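Local atomic coordinates of periplasmic binding protein (Veillonella parvula, PDB entry 4MO9), a protein that probably binds an iron-siderophore or a related solute outside the inner membrane and delivers it to an ABC importer, as TroA-like binding proteins do. Residues Lys159-Ile164 with Glu172-Ile177; Phe327-Lys332 with Ile363-Met368. One frame throughout, in Å; residues are numbered along the deposited sequence.

Contact 1: Lys159-Ile164 with Glu172-Ile177; sequences KSIEAI and ERAAEI
Ile-161 lays its CG2 methyl over the first turn of the 172-177 segment, between the methyl of Ala-174 and the branch of Ile-177. The methyl meets backbone as well as side chain: CG2 of Ile-161 lies 3.4 Å from the carbonyl O of Ala-174 and 4.1 Å from that residue's CB. From the other direction, CB of Ala-174 comes within 3.8 Å of the carbonyl O of Ile-161, so each residue presses a methyl against the peptide of its partner. One turn further along, the two isoleucines meet by their branches. CD1 of Ile-161 reaches CG2 of Ile-177 at 4.0 Å, while the two CG2 methyls stand 4.1 Å apart. Both isoleucines hold CG2 anti to the backbone N and CG1 beside it (chi1 -67° in Ile-161), which turns the short branch of each toward the other and leaves the longer arm of Ile-161 to extend to Ile-177. No hydrogen bond spans the contact; it is plain apolar packing of two helices. Helix 154-168 is tied to the end of the parallel sheet: Ser-160 OG is hydrogen-bonded to Asp-148 N, just past edge strand 143-147, and also to Ser-156 O a turn back in its own helix, and Ile-164 packs on Ile-147 of that strand. Beyond Ala-174, Ile-177 continues into a buried cluster with Ala-57 and Leu-58 of helix 52-59 and Phe-351 and Phe-355 of helix 344-355, where the chain, after turning sharply out of helix 154-168, sets out along the long helix 171-194.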
ATOM      1  N   LYS A 159     -10.062  11.684   4.616  1.00 26.12           N
ATOM      2  CA  LYS A 159      -9.988  12.226   5.967  1.00 28.26           C
ATOM      3  C   LYS A 159      -8.564  12.031   6.496  1.00 27.46           C
ATOM      4  O   LYS A 159      -8.038  12.883   7.195  1.00 27.40           O
ATOM      5  CB  LYS A 159     -11.032  11.560   6.873  1.00 32.95           C
ATOM      6  CG  LYS A 159     -11.429  12.358   8.097  1.00 43.05           C
ATOM      7  CD  LYS A 159     -12.419  13.486   7.763  1.00 51.31           C
ATOM      8  CE  LYS A 159     -12.811  14.263   9.033  1.00 57.98           C
ATOM      9  NZ  LYS A 159     -13.783  15.393   8.820  1.00 59.73           N
ATOM     10  N   SER A 160      -7.933  10.919   6.129  1.00 25.93           N
ATOM     11  CA  SER A 160      -6.568  10.650   6.555  1.00 26.42           C
ATOM     12  C   SER A 160      -5.597  11.663   5.979  1.00 28.56           C
ATOM     13  O   SER A 160      -4.785  12.243   6.718  1.00 27.79           O
ATOM     14  CB  SER A 160      -6.158   9.231   6.163  1.00 26.71           C
ATOM     15  OG  SER A 160      -7.027   8.299   6.797  1.00 30.89           O
ATOM     16  N   ILE A 161      -5.682  11.878   4.664  1.00 28.54           N
ATOM     17  CA  ILE A 161      -4.862  12.891   3.994  1.00 27.20           C
ATOM     18  C   ILE A 161      -5.098  14.267   4.626  1.00 28.87           C
ATOM     19  O   ILE A 161      -4.161  15.022   4.900  1.00 28.07           O
ATOM     20  CB  ILE A 161      -5.194  12.945   2.494  1.00 25.96           C
ATOM     21  CG1 ILE A 161      -4.762  11.636   1.818  1.00 27.24           C
ATOM     22  CG2 ILE A 161      -4.522  14.154   1.814  1.00 28.66           C
ATOM     23  CD1 ILE A 161      -5.294  11.464   0.395  1.00 26.92           C
ATOM     24  N   GLU A 162      -6.361  14.595   4.848  1.00 27.07           N
ATOM     25  CA  GLU A 162      -6.727  15.902   5.379  1.00 30.47           C
ATOM     26  C   GLU A 162      -6.171  16.090   6.799  1.00 29.06           C
ATOM     27  O   GLU A 162      -5.636  17.166   7.130  1.00 27.91           O
ATOM     28  CB  GLU A 162      -8.254  16.038   5.312  1.00 38.39           C
ATOM     29  CG  GLU A 162      -8.900  17.142   6.129  1.00 51.42           C
ATOM     30  CD  GLU A 162     -10.412  16.958   6.179  1.00 59.24           C
ATOM     31  OE1 GLU A 162     -11.000  17.108   7.272  1.00 55.54           O
ATOM     32  OE2 GLU A 162     -11.002  16.627   5.120  1.00 66.50           O
ATOM     33  N   ALA A 163      -6.260  15.043   7.626  1.00 28.15           N
ATOM     34  CA  ALA A 163      -5.787  15.133   9.014  1.00 28.75           C
ATOM     35  C   ALA A 163      -4.259  15.312   9.106  1.00 29.71           C
ATOM     36  O   ALA A 163      -3.763  16.126   9.908  1.00 30.78           O
ATOM     37  CB  ALA A 163      -6.240  13.919   9.821  1.00 29.35           C
ATOM     38  N   ILE A 164      -3.523  14.558   8.293  1.00 26.87           N
ATOM     39  CA  ILE A 164      -2.066  14.643   8.283  1.00 28.20           C
ATOM     40  C   ILE A 164      -1.636  16.014   7.766  1.00 30.54           C
ATOM     41  O   ILE A 164      -0.741  16.654   8.339  1.00 31.32           O
ATOM     42  CB  ILE A 164      -1.429  13.532   7.429  1.00 30.22           C
ATOM     43  CG1 ILE A 164      -1.785  12.153   7.997  1.00 26.82           C
ATOM     44  CG2 ILE A 164       0.089  13.709   7.375  1.00 28.40           C
ATOM     45  CD1 ILE A 164      -1.296  10.978   7.151  1.00 26.30           C
ATOM     46  N   GLU A 172      -3.505  23.141   2.083  1.00 33.15           N
ATOM     47  CA  GLU A 172      -3.721  23.315   0.646  1.00 35.95           C
ATOM     48  C   GLU A 172      -3.130  22.157  -0.156  1.00 34.21           C
ATOM     49  O   GLU A 172      -3.784  21.614  -1.053  1.00 32.34           O
ATOM     50  CB  GLU A 172      -3.167  24.659   0.153  1.00 43.11           C
ATOM     51  CG  GLU A 172      -3.961  25.877   0.619  1.00 54.23           C
ATOM     52  CD  GLU A 172      -3.470  27.173  -0.022  1.00 67.27           C
ATOM     53  OE1 GLU A 172      -2.270  27.250  -0.378  1.00 72.52           O
ATOM     54  OE2 GLU A 172      -4.285  28.110  -0.179  1.00 70.78           O
ATOM     55  N   ARG A 173      -1.904  21.763   0.174  1.00 33.18           N
ATOM     56  CA  ARG A 173      -1.250  20.656  -0.544  1.00 33.36           C
ATOM     57  C   ARG A 173      -1.965  19.338  -0.266  1.00 32.58           C
ATOM     58  O   ARG A 173      -2.081  18.471  -1.147  1.00 29.30           O
ATOM     59  CB  ARG A 173       0.220  20.560  -0.137  1.00 35.84           C
ATOM     60  CG  ARG A 173       0.998  19.478  -0.851  1.00 38.09           C
ATOM     61  CD  ARG A 173       2.376  19.992  -1.180  1.00 38.85           C
ATOM     62  NE  ARG A 173       3.292  18.935  -1.603  1.00 36.30           N
ATOM     63  CZ  ARG A 173       4.216  19.099  -2.539  1.00 37.05           C
ATOM     64  NH1 ARG A 173       4.323  20.273  -3.156  1.00 36.94           N
ATOM     65  NH2 ARG A 173       5.027  18.096  -2.858  1.00 34.73           N
ATOM     66  N   ALA A 174      -2.443  19.189   0.964  1.00 31.46           N
ATOM     67  CA  ALA A 174      -3.262  18.034   1.311  1.00 32.68           C
ATOM     68  C   ALA A 174      -4.497  18.000   0.406  1.00 31.23           C
ATOM     69  O   ALA A 174      -4.879  16.940  -0.076  1.00 26.81           O
ATOM     70  CB  ALA A 174      -3.668  18.089   2.793  1.00 32.61           C
ATOM     71  N   ALA A 175      -5.118  19.164   0.181  1.00 32.67           N
ATOM     72  CA  ALA A 175      -6.260  19.247  -0.740  1.00 33.29           C
ATOM     73  C   ALA A 175      -5.908  18.791  -2.170  1.00 32.83           C
ATOM     74  O   ALA A 175      -6.709  18.113  -2.826  1.00 32.20           O
ATOM     75  CB  ALA A 175      -6.861  20.670  -0.744  1.00 32.98           C
ATOM     76  N   GLU A 176      -4.723  19.149  -2.655  1.00 32.62           N
ATOM     77  CA  GLU A 176      -4.298  18.704  -3.984  1.00 36.09           C
ATOM     78  C   GLU A 176      -4.151  17.192  -4.022  1.00 32.64           C
ATOM     79  O   GLU A 176      -4.524  16.549  -5.001  1.00 30.81           O
ATOM     80  CB  GLU A 176      -2.953  19.308  -4.354  1.00 44.18           C
ATOM     81  CG  GLU A 176      -2.902  20.821  -4.369  1.00 53.48           C
ATOM     82  CD  GLU A 176      -1.471  21.320  -4.464  1.00 64.64           C
ATOM     83  OE1 GLU A 176      -0.642  20.596  -5.067  1.00 67.44           O
ATOM     84  OE2 GLU A 176      -1.178  22.416  -3.929  1.00 68.81           O
ATOM     85  N   ILE A 177      -3.576  16.628  -2.966  1.00 29.01           N
ATOM     86  CA  ILE A 177      -3.330  15.188  -2.928  1.00 27.16           C
ATOM     87  C   ILE A 177      -4.657  14.437  -2.857  1.00 30.04           C
ATOM     88  O   ILE A 177      -4.838  13.423  -3.541  1.00 32.83           O
ATOM     89  CB  ILE A 177      -2.413  14.805  -1.745  1.00 27.30           C
ATOM     90  CG1 ILE A 177      -1.018  15.411  -1.959  1.00 29.46           C
ATOM     91  CG2 ILE A 177      -2.317  13.294  -1.586  1.00 28.26           C
ATOM     92  CD1 ILE A 177      -0.111  15.335  -0.702  1.00 33.58           C
TER

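Contact 2: Phe327-Lys332 with Ile363-Met368; sequences FEYLAK and IWFMHM
Tyr-329 on helix 324-334 and Phe-365 on strand 365-367 are where the two backbones come nearest, and their CA atoms are still 8.0 Å apart, so side chains must span the gap. Two aromatic rings do it, reaching from opposite sides and sliding past each other. Tyr-329 swings its ring out toward the strand, CG anti to the backbone N (chi1 -174°), and Phe-365 sends its own back toward the helix. They form an offset stack, centroids 4.4 Å apart and planes at 28°. CD1 of Phe-365 sits over the centre of one tyrosine face, and its closest approach is to Tyr-329 CG at 3.3 Å. The overlap runs past both rings: CE1 of Phe-365 reaches Tyr-329 CB at 3.6 Å, and at the other end CB of Phe-365 lies 3.6 Å from Tyr-329 CE2. Carried beyond the phenylalanine, the phenol reaches the strand backbone itself. Tyr-329 OH accepts a weak hydrogen bond from the N-H of Met-366, 3.5 Å from N to OH, and also lies 3.0 Å from the carbonyl O of Met-366. Met-366, a selenomethionine here, turns its own side chain away from the helix onto Ser-285 and Leu-289 of helix 282-295. Strand 365-367 is the antiparallel edge strand of the mixed sheet, beside 310-313, whose Ala-313 touches both stacked rings. The C-terminal strand thus lies between helix 324-334 and helix 282-295, as layers of an alpha/beta lobe.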
ATOM      1  N   PHE A 327      -6.349   0.811  -7.835  1.00 25.31           N
ATOM      2  CA  PHE A 327      -7.756   0.815  -8.253  1.00 26.96           C
ATOM      3  C   PHE A 327      -7.832   0.849  -9.777  1.00 28.32           C
ATOM      4  O   PHE A 327      -8.589   0.091 -10.388  1.00 28.59           O
ATOM      5  CB  PHE A 327      -8.503   2.032  -7.666  1.00 25.86           C
ATOM      6  CG  PHE A 327      -8.987   1.847  -6.248  1.00 27.63           C
ATOM      7  CD1 PHE A 327      -8.149   2.121  -5.172  1.00 27.79           C
ATOM      8  CD2 PHE A 327     -10.296   1.448  -5.987  1.00 30.31           C
ATOM      9  CE1 PHE A 327      -8.595   1.979  -3.856  1.00 29.15           C
ATOM     10  CE2 PHE A 327     -10.761   1.302  -4.660  1.00 31.94           C
ATOM     11  CZ  PHE A 327      -9.905   1.577  -3.593  1.00 29.67           C
ATOM     12  N   GLU A 328      -7.034   1.719 -10.391  1.00 28.70           N
ATOM     13  CA  GLU A 328      -7.003   1.835 -11.849  1.00 29.88           C
ATOM     14  C   GLU A 328      -6.469   0.574 -12.526  1.00 30.17           C
ATOM     15  O   GLU A 328      -7.026   0.106 -13.525  1.00 29.43           O
ATOM     16  CB  GLU A 328      -6.159   3.039 -12.262  1.00 29.72           C
ATOM     17  CG  GLU A 328      -6.771   4.398 -11.903  1.00 28.91           C
ATOM     18  CD  GLU A 328      -5.954   5.542 -12.464  1.00 32.57           C
ATOM     19  OE1 GLU A 328      -4.712   5.385 -12.579  1.00 34.60           O
ATOM     20  OE2 GLU A 328      -6.542   6.591 -12.814  1.00 32.20           O
ATOM     21  N   TYR A 329      -5.395   0.014 -11.979  1.00 30.79           N
ATOM     22  CA  TYR A 329      -4.795  -1.194 -12.571  1.00 31.62           C
ATOM     23  C   TYR A 329      -5.752  -2.374 -12.549  1.00 30.26           C
ATOM     24  O   TYR A 329      -5.848  -3.125 -13.520  1.00 31.34           O
ATOM     25  CB  TYR A 329      -3.511  -1.576 -11.831  1.00 28.72           C
ATOM     26  CG  TYR A 329      -2.775  -2.720 -12.490  1.00 29.82           C
ATOM     27  CD1 TYR A 329      -2.713  -3.978 -11.901  1.00 30.15           C
ATOM     28  CD2 TYR A 329      -2.147  -2.539 -13.716  1.00 31.29           C
ATOM     29  CE1 TYR A 329      -2.029  -5.027 -12.516  1.00 30.16           C
ATOM     30  CE2 TYR A 329      -1.463  -3.581 -14.341  1.00 33.78           C
ATOM     31  CZ  TYR A 329      -1.410  -4.819 -13.738  1.00 33.09           C
ATOM     32  OH  TYR A 329      -0.727  -5.846 -14.368  1.00 33.52           O
ATOM     33  N   LEU A 330      -6.462  -2.551 -11.440  1.00 30.84           N
ATOM     34  CA  LEU A 330      -7.378  -3.685 -11.335  1.00 29.65           C
ATOM     35  C   LEU A 330      -8.547  -3.516 -12.303  1.00 30.99           C
ATOM     36  O   LEU A 330      -8.893  -4.445 -13.022  1.00 31.30           O
ATOM     37  CB  LEU A 330      -7.887  -3.848  -9.903  1.00 27.10           C
ATOM     38  CG  LEU A 330      -6.873  -4.336  -8.872  1.00 27.97           C
ATOM     39  CD1 LEU A 330      -7.447  -4.161  -7.470  1.00 29.67           C
ATOM     40  CD2 LEU A 330      -6.506  -5.798  -9.129  1.00 32.90           C
ATOM     41  N   ALA A 331      -9.141  -2.326 -12.336  1.00 31.30           N
ATOM     42  CA  ALA A 331     -10.300  -2.081 -13.205  1.00 32.17           C
ATOM     43  C   ALA A 331      -9.945  -2.166 -14.684  1.00 32.00           C
ATOM     44  O   ALA A 331     -10.699  -2.733 -15.498  1.00 35.30           O
ATOM     45  CB  ALA A 331     -10.918  -0.729 -12.883  1.00 28.09           C
ATOM     46  N   LYS A 332      -8.795  -1.603 -15.039  1.00 30.35           N
ATOM     47  CA  LYS A 332      -8.304  -1.664 -16.419  1.00 34.62           C
ATOM     48  C   LYS A 332      -7.928  -3.094 -16.830  1.00 35.16           C
ATOM     49  O   LYS A 332      -8.084  -3.474 -18.000  1.00 33.56           O
ATOM     50  CB  LYS A 332      -7.117  -0.706 -16.603  1.00 38.19           C
ATOM     51  CG  LYS A 332      -6.509  -0.651 -18.003  1.00 39.13           C
ATOM     52  CD  LYS A 332      -5.363   0.372 -18.024  1.00 38.01           C
ATOM     53  CE  LYS A 332      -4.810   0.621 -19.420  1.00 37.83           C
ATOM     54  NZ  LYS A 332      -5.680   1.494 -20.258  1.00 37.36           N
ATOM     55  N   ILE A 363       9.757  -1.072 -11.568  1.00 39.86           N
ATOM     56  CA  ILE A 363       8.652  -1.736 -12.267  1.00 37.55           C
ATOM     57  C   ILE A 363       7.575  -2.121 -11.255  1.00 33.34           C
ATOM     58  O   ILE A 363       7.870  -2.783 -10.259  1.00 32.43           O
ATOM     59  CB  ILE A 363       9.139  -3.022 -12.976  1.00 39.90           C
ATOM     60  CG1 ILE A 363      10.374  -2.739 -13.843  1.00 45.10           C
ATOM     61  CG2 ILE A 363       8.002  -3.670 -13.772  1.00 37.10           C
ATOM     62  CD1 ILE A 363      10.069  -2.038 -15.143  1.00 47.51           C
ATOM     63  N   TRP A 364       6.329  -1.730 -11.517  1.00 31.08           N
ATOM     64  CA  TRP A 364       5.276  -1.801 -10.501  1.00 32.88           C
ATOM     65  C   TRP A 364       4.058  -2.576 -10.974  1.00 31.13           C
ATOM     66  O   TRP A 364       3.218  -2.983 -10.168  1.00 29.75           O
ATOM     67  CB  TRP A 364       4.885  -0.374 -10.070  1.00 30.53           C
ATOM     68  CG  TRP A 364       6.075   0.363  -9.575  1.00 31.55           C
ATOM     69  CD1 TRP A 364       6.966   1.093 -10.321  1.00 33.80           C
ATOM     70  CD2 TRP A 364       6.556   0.394  -8.225  1.00 30.19           C
ATOM     71  NE1 TRP A 364       7.963   1.596  -9.502  1.00 34.41           N
ATOM     72  CE2 TRP A 364       7.734   1.176  -8.215  1.00 32.78           C
ATOM     73  CE3 TRP A 364       6.105  -0.157  -7.022  1.00 31.08           C
ATOM     74  CZ2 TRP A 364       8.460   1.423  -7.041  1.00 34.73           C
ATOM     75  CZ3 TRP A 364       6.825   0.084  -5.863  1.00 30.48           C
ATOM     76  CH2 TRP A 364       7.990   0.865  -5.879  1.00 33.05           C
ATOM     77  N   PHE A 365       3.979  -2.780 -12.287  1.00 33.13           N
ATOM     78  CA  PHE A 365       2.868  -3.495 -12.900  1.00 32.42           C
ATOM     79  C   PHE A 365       3.422  -4.316 -14.047  1.00 37.87           C
ATOM     80  O   PHE A 365       4.473  -3.979 -14.611  1.00 36.71           O
ATOM     81  CB  PHE A 365       1.823  -2.516 -13.433  1.00 30.38           C
ATOM     82  CG  PHE A 365       1.219  -1.632 -12.369  1.00 32.16           C
ATOM     83  CD1 PHE A 365       0.340  -2.158 -11.424  1.00 32.13           C
ATOM     84  CD2 PHE A 365       1.523  -0.276 -12.320  1.00 32.19           C
ATOM     85  CE1 PHE A 365      -0.221  -1.345 -10.440  1.00 32.95           C
ATOM     86  CE2 PHE A 365       0.956   0.546 -11.343  1.00 29.18           C
ATOM     87  CZ  PHE A 365       0.084   0.008 -10.407  1.00 29.29           C
HETATM   88  N   MSE A 366       2.725  -5.386 -14.410  1.00 37.11           N
HETATM   89  CA  MSE A 366       3.288  -6.288 -15.401  1.00 41.18           C
HETATM   90  C   MSE A 366       2.240  -7.175 -16.028  1.00 41.31           C
HETATM   91  O   MSE A 366       1.368  -7.710 -15.340  1.00 38.55           O
HETATM   92  CB  MSE A 366       4.381  -7.148 -14.771  1.00 41.89           C
HETATM   93  CG  MSE A 366       4.639  -8.431 -15.509  1.00 52.36           C
HETATM   94 SE   MSE A 366       6.491  -8.541 -15.993  0.56 52.11          SE
HETATM   95  CE  MSE A 366       6.537  -6.947 -17.129  1.00 32.23           C
ATOM     96  N   HIS A 367       2.341  -7.327 -17.345  1.00 44.71           N
ATOM     97  CA  HIS A 367       1.490  -8.226 -18.092  1.00 44.59           C
ATOM     98  C   HIS A 367       2.422  -9.232 -18.745  1.00 44.75           C
ATOM     99  O   HIS A 367       3.329  -8.852 -19.486  1.00 44.27           O
ATOM    100  CB  HIS A 367       0.722  -7.442 -19.151  1.00 47.55           C
ATOM    101  CG  HIS A 367      -0.244  -8.272 -19.932  1.00 53.72           C
ATOM    102  ND1 HIS A 367      -0.821  -9.413 -19.419  1.00 54.57           N
ATOM    103  CD2 HIS A 367      -0.721  -8.139 -21.191  1.00 58.51           C
ATOM    104  CE1 HIS A 367      -1.624  -9.941 -20.327  1.00 56.07           C
ATOM    105  NE2 HIS A 367      -1.583  -9.189 -21.409  1.00 59.34           N
HETATM  106  N   MSE A 368       2.225 -10.513 -18.451  1.00 42.91           N
HETATM  107  CA  MSE A 368       3.125 -11.529 -18.968  1.00 43.47           C
HETATM  108  C   MSE A 368       2.986 -11.634 -20.480  1.00 46.55           C
HETATM  109  O   MSE A 368       1.873 -11.643 -21.013  1.00 46.17           O
HETATM  110  CB  MSE A 368       2.834 -12.882 -18.321  1.00 42.61           C
HETATM  111  CG  MSE A 368       3.742 -14.007 -18.802  1.00 45.32           C
HETATM  112 SE   MSE A 368       3.029 -15.699 -18.199  0.65 56.54          SE
HETATM  113  CE  MSE A 368       1.591 -15.863 -19.528  1.00 40.02           C
TER

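How the contacts relate
Contact 1 and contact 2 belong to different lobes, one beside the parallel sheet and the other on the mixed sheet; their centres are 26 Å apart and their nearest atoms about 11 Å, so they do not meet directly. What connects them is helix 171-194, the long helix between lobes that marks TroA-like binding proteins. Contact 1 uses its opening turns, and further along the face of helix 324-334 carrying Phe-327 and Ala-331, next to contact 2, packs on its Tyr-181, Val-185 and Val-188. Neither contact contains the residues that line the trimethylamine oxide pocket, Trp-45, Ala-48, Ser-73 and Arg-78; helix 52-59, on which Ile-177 packs, follows Trp-45 and Ala-48 in the chain.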